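Local coordinates for protein Cas13d (PDB 6IV9) that binds a CRISPR RNA in a binary complex and, through two HEPN domains, governs maturation of that RNA and cleavage of target RNA, at residues Ile901-Phe904 with Lys905-Ile909. The protein carries 2 engineered substitutions. Residues are numbered along the deposited sequence; the frame is centred on the assembly and turned at random.
Sequences IPRF and KNLSI. With nucleotides of chain B.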
ATOM      1  N   ILE A 901      15.878  18.331  -0.314  1.00 25.66           N
ATOM      2  CA  ILE A 901      15.083  19.482   0.182  1.00 24.94           C
ATOM      3  C   ILE A 901      13.576  19.214   0.139  1.00 27.04           C
ATOM      4  O   ILE A 901      12.933  19.527   1.103  1.00 24.64           O
ATOM      5  CB  ILE A 901      15.487  20.758  -0.568  1.00 28.54           C
ATOM      6  CG1 ILE A 901      16.863  21.228  -0.109  1.00 29.24           C
ATOM      7  CG2 ILE A 901      14.445  21.832  -0.392  1.00 30.22           C
ATOM      8  CD1 ILE A 901      16.872  21.722   1.292  1.00 33.11           C
ATOM      9  N   PRO A 902      12.995  18.683  -0.950  1.00 25.17           N
ATOM     10  CA  PRO A 902      11.565  18.437  -0.983  1.00 23.89           C
ATOM     11  C   PRO A 902      11.144  17.441   0.106  1.00 21.89           C
ATOM     12  O   PRO A 902      10.148  17.652   0.694  1.00 22.86           O
ATOM     13  CB  PRO A 902      11.334  17.899  -2.397  1.00 24.37           C
ATOM     14  CG  PRO A 902      12.457  18.483  -3.177  1.00 28.52           C
ATOM     15  CD  PRO A 902      13.628  18.418  -2.224  1.00 25.56           C
ATOM     16  N   ARG A 903      11.912  16.383   0.304  1.00 23.14           N
ATOM     17  CA  ARG A 903      11.547  15.426   1.368  1.00 23.01           C
ATOM     18  C   ARG A 903      11.633  16.139   2.723  1.00 25.21           C
ATOM     19  O   ARG A 903      10.689  16.096   3.454  1.00 23.78           O
ATOM     20  CB  ARG A 903      12.465  14.203   1.349  1.00 21.98           C
ATOM     21  CG  ARG A 903      12.164  13.194   2.443  1.00 23.87           C
ATOM     22  CD  ARG A 903      12.880  11.865   2.352  1.00 24.77           C
ATOM     23  NE  ARG A 903      12.721  11.160   1.105  1.00 23.47           N
ATOM     24  CZ  ARG A 903      13.700  10.944   0.256  1.00 23.31           C
ATOM     25  NH1 ARG A 903      14.921  11.314   0.561  1.00 24.20           N
ATOM     26  NH2 ARG A 903      13.463  10.384  -0.905  1.00 24.33           N
ATOM     27  N   PHE A 904      12.709  16.877   2.958  1.00 23.59           N
ATOM     28  CA  PHE A 904      12.906  17.557   4.261  1.00 22.54           C
ATOM     29  C   PHE A 904      11.782  18.552   4.535  1.00 24.49           C
ATOM     30  O   PHE A 904      11.268  18.562   5.624  1.00 25.78           O
ATOM     31  CB  PHE A 904      14.248  18.280   4.269  1.00 24.56           C
ATOM     32  CG  PHE A 904      14.486  19.137   5.480  1.00 25.06           C
ATOM     33  CD1 PHE A 904      14.832  18.577   6.693  1.00 26.28           C
ATOM     34  CD2 PHE A 904      14.368  20.508   5.406  1.00 32.50           C
ATOM     35  CE1 PHE A 904      15.051  19.368   7.803  1.00 26.39           C
ATOM     36  CE2 PHE A 904      14.575  21.300   6.519  1.00 34.34           C
ATOM     37  CZ  PHE A 904      14.919  20.724   7.712  1.00 32.67           C
ATOM     38  N   LYS A 905      11.436  19.377   3.560  1.00 24.68           N
ATOM     39  CA  LYS A 905      10.336  20.343   3.764  1.00 23.75           C
ATOM     40  C   LYS A 905       8.999  19.626   3.951  1.00 23.85           C
ATOM     41  O   LYS A 905       8.277  19.978   4.845  1.00 23.26           O
ATOM     42  CB  LYS A 905      10.270  21.315   2.592  1.00 24.82           C
ATOM     43  CG  LYS A 905      11.439  22.275   2.527  1.00 27.65           C
ATOM     44  CD  LYS A 905      11.169  23.456   1.662  1.00 31.15           C
ATOM     45  CE  LYS A 905      10.045  24.320   2.162  1.00 30.95           C
ATOM     46  NZ  LYS A 905       9.754  25.418   1.229  1.00 38.56           N
ATOM     47  N   ASN A 906       8.727  18.621   3.133  1.00 23.63           N
ATOM     48  CA  ASN A 906       7.425  17.923   3.217  1.00 22.97           C
ATOM     49  C   ASN A 906       7.277  17.248   4.581  1.00 21.46           C
ATOM     50  O   ASN A 906       6.188  17.234   5.086  1.00 23.75           O
ATOM     51  CB  ASN A 906       7.203  16.953   2.063  1.00 21.65           C
ATOM     52  CG  ASN A 906       7.028  17.626   0.724  1.00 24.56           C
ATOM     53  OD1 ASN A 906       6.965  18.834   0.636  1.00 24.89           O
ATOM     54  ND2 ASN A 906       6.951  16.830  -0.319  1.00 24.43           N
ATOM     55  N   LEU A 907       8.359  16.702   5.116  1.00 19.94           N
ATOM     56  CA  LEU A 907       8.319  15.963   6.397  1.00 20.42           C
ATOM     57  C   LEU A 907       8.416  16.907   7.603  1.00 23.69           C
ATOM     58  O   LEU A 907       8.173  16.439   8.684  1.00 24.60           O
ATOM     59  CB  LEU A 907       9.476  14.962   6.413  1.00 23.10           C
ATOM     60  CG  LEU A 907       9.387  13.803   5.425  1.00 24.18           C
ATOM     61  CD1 LEU A 907      10.453  12.765   5.693  1.00 24.95           C
ATOM     62  CD2 LEU A 907       8.021  13.166   5.446  1.00 25.77           C
ATOM     63  N   SER A 908       8.795  18.167   7.392  1.00 24.17           N
ATOM     64  CA  SER A 908       9.007  19.129   8.504  1.00 24.30           C
ATOM     65  C   SER A 908       7.888  20.162   8.630  1.00 29.71           C
ATOM     66  O   SER A 908       7.722  20.678   9.706  1.00 29.63           O
ATOM     67  CB  SER A 908      10.320  19.840   8.348  1.00 24.87           C
ATOM     68  OG  SER A 908      11.397  18.949   8.352  1.00 24.88           O
ATOM     69  N   ILE A 909       7.179  20.452   7.554  1.00 24.94           N
ATOM     70  CA  ILE A 909       6.129  21.503   7.570  1.00 28.18           C
ATOM     71  C   ILE A 909       4.760  20.852   7.409  1.00 28.07           C
ATOM     72  O   ILE A 909       4.479  20.356   6.354  1.00 27.08           O
ATOM     73  CB  ILE A 909       6.450  22.518   6.467  1.00 29.66           C
ATOM     74  CG1 ILE A 909       7.870  23.041   6.663  1.00 30.85           C
ATOM     75  CG2 ILE A 909       5.423  23.627   6.434  1.00 34.16           C
ATOM     76  CD1 ILE A 909       8.419  23.770   5.502  1.00 34.08           C
TER
ATOM     77  P     A B  26      12.617  11.875  -4.936  1.00 27.80           P
ATOM     78  OP1   A B  26      13.650  11.432  -3.978  1.00 31.39           O
ATOM     79  OP2   A B  26      11.889  10.969  -5.843  1.00 25.60           O
ATOM     80  O5'   A B  26      11.453  12.571  -4.096  1.00 24.36           O
ATOM     81  C5'   A B  26      11.702  13.320  -2.921  1.00 22.80           C
ATOM     82  C4'   A B  26      10.407  13.813  -2.337  1.00 23.54           C
ATOM     83  O4'   A B  26       9.797  14.694  -3.309  1.00 24.24           O
ATOM     84  C3'   A B  26       9.284  12.804  -2.086  1.00 22.55           C
ATOM     85  O3'   A B  26       9.379  12.179  -0.781  1.00 24.04           O
ATOM     86  C2'   A B  26       8.011  13.667  -2.173  1.00 24.09           C
ATOM     87  O2'   A B  26       7.435  13.989  -0.884  1.00 26.62           O
ATOM     88  C1'   A B  26       8.487  14.940  -2.898  1.00 23.27           C
ATOM     89  N9    A B  26       7.690  15.252  -4.085  1.00 23.30           N
ATOM     90  C8    A B  26       7.688  14.590  -5.287  1.00 23.30           C
ATOM     91  N7    A B  26       6.761  15.002  -6.114  1.00 25.38           N
ATOM     92  C5    A B  26       6.145  16.041  -5.431  1.00 24.70           C
ATOM     93  C6    A B  26       5.066  16.868  -5.752  1.00 27.00           C
ATOM     94  N6    A B  26       4.451  16.860  -6.938  1.00 27.92           N
ATOM     95  N1    A B  26       4.634  17.734  -4.806  1.00 24.93           N
ATOM     96  C2    A B  26       5.282  17.773  -3.640  1.00 25.73           C
ATOM     97  N3    A B  26       6.269  16.996  -3.200  1.00 23.34           N
ATOM     98  C4    A B  26       6.704  16.195  -4.174  1.00 22.11           C
ATOM     99  P     A B  27       9.694  10.625  -0.605  1.00 25.82           P
ATOM    100  OP1   A B  27      10.049  10.440   0.841  1.00 26.98           O
ATOM    101  OP2   A B  27      10.673  10.189  -1.599  1.00 23.57           O
ATOM    102  O5'   A B  27       8.412   9.855  -1.087  1.00 22.75           O
ATOM    103  C5'   A B  27       7.233   9.967  -0.262  1.00 23.93           C
ATOM    104  C4'   A B  27       6.142   9.162  -0.855  1.00 22.04           C
ATOM    105  O4'   A B  27       4.984   9.230  -0.022  1.00 22.75           O
ATOM    106  C3'   A B  27       5.654   9.666  -2.214  1.00 24.77           C
ATOM    107  O3'   A B  27       6.091   8.811  -3.251  1.00 27.72           O
ATOM    108  C2'   A B  27       4.117   9.590  -2.121  1.00 26.70           C
ATOM    109  O2'   A B  27       3.549   8.877  -3.211  1.00 24.07           O
ATOM    110  C1'   A B  27       3.904   8.860  -0.786  1.00 24.37           C
ATOM    111  N9    A B  27       2.684   9.239  -0.093  1.00 26.17           N
ATOM    112  C8    A B  27       1.738   8.350   0.346  1.00 28.79           C
ATOM    113  N7    A B  27       0.679   8.916   0.854  1.00 27.55           N
ATOM    114  C5    A B  27       0.949  10.277   0.763  1.00 27.22           C
ATOM    115  C6    A B  27       0.225  11.415   1.162  1.00 31.59           C
ATOM    116  N6    A B  27      -0.984  11.359   1.730  1.00 30.31           N
ATOM    117  N1    A B  27       0.765  12.630   0.900  1.00 25.34           N
ATOM    118  C2    A B  27       1.976  12.678   0.334  1.00 26.20           C
ATOM    119  N3    A B  27       2.775  11.679  -0.027  1.00 23.56           N
ATOM    120  C4    A B  27       2.191  10.489   0.202  1.00 25.22           C
ATOM    121  P     A B   2       4.240  26.996  -3.519  0.90 50.78           P
ATOM    122  OP1   A B   2       4.472  28.393  -3.208  1.00 58.97           O
ATOM    123  OP2   A B   2       3.995  26.593  -4.887  1.00 50.31           O
ATOM    124  O5'   A B   2       5.486  26.138  -3.067  1.00 40.21           O
ATOM    125  C5'   A B   2       6.156  26.364  -1.851  1.00 32.94           C
ATOM    126  C4'   A B   2       6.779  25.096  -1.359  1.00 32.03           C
ATOM    127  O4'   A B   2       5.888  23.975  -1.529  1.00 28.87           O
ATOM    128  C3'   A B   2       8.009  24.709  -2.152  1.00 28.74           C
ATOM    129  O3'   A B   2       9.057  25.533  -1.724  1.00 29.01           O
ATOM    130  C2'   A B   2       8.105  23.228  -1.844  1.00 25.89           C
ATOM    131  O2'   A B   2       8.609  22.995  -0.569  1.00 27.45           O
ATOM    132  C1'   A B   2       6.632  22.834  -1.895  1.00 27.48           C
ATOM    133  N9    A B   2       6.201  22.388  -3.217  1.00 24.54           N
ATOM    134  C8    A B   2       5.239  22.929  -4.023  1.00 26.65           C
ATOM    135  N7    A B   2       5.083  22.297  -5.158  1.00 27.05           N
ATOM    136  C5    A B   2       6.000  21.261  -5.089  1.00 23.28           C
ATOM    137  C6    A B   2       6.324  20.223  -5.978  1.00 24.33           C
ATOM    138  N6    A B   2       5.750  20.058  -7.166  1.00 25.29           N
ATOM    139  N1    A B   2       7.296  19.367  -5.609  1.00 24.52           N
ATOM    140  C2    A B   2       7.877  19.534  -4.421  1.00 25.87           C
ATOM    141  N3    A B   2       7.660  20.462  -3.502  1.00 25.23           N
ATOM    142  C4    A B   2       6.701  21.310  -3.902  1.00 24.42           C
TER
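Arg903 and Leu907, one helical turn apart, lie side by side and point the same way, CG of Arg903 3.7 Å from CD1 of Leu907, while Leu907 N donates to Arg903 O. Helix 713-760 covers both side chains. With Arg903 CG anti to the backbone N (chi1 179°), the chain leaves the helix extended and bends at chi3. Beyond CB, CG passes within 3.8 Å of OP1 of A27 of chain B; CD approaches the same oxygen. NE then bonds to that OP1 at 2.8 Å (165°), in the guanidinium plane and at its edge, and NH2 bonds to OP2 of A27 of chain B at 2.9 Å, a two-pronged grip on one phosphate. A lysine in its place would probably lose this paired hold, leaving one phosphate oxygen without its mate and the A27 phosphate freer to turn. Alpha-helix 901-908, near the C-terminus and built on such i to i+4 pairs, meets the RNA on more than one side and probably belongs to the second HEPN domain, as in other Cas13d enzymes. Asn906 ND2 reaches the minor-groove edge of A26 of chain B, donating to N3 at 3.0 Å and to the ribose O2', so base and sugar are both held by one amide. Lys905 passes its CD by Ile901 CG2 and bonds through NZ to O3' of A2 of chain B; an RNA phosphate adds a salt bridge. Away from the RNA, Ser908 OG donates to Phe904 O at 2.8 Å and sits over one face of the Phe904 ring, toward its rim.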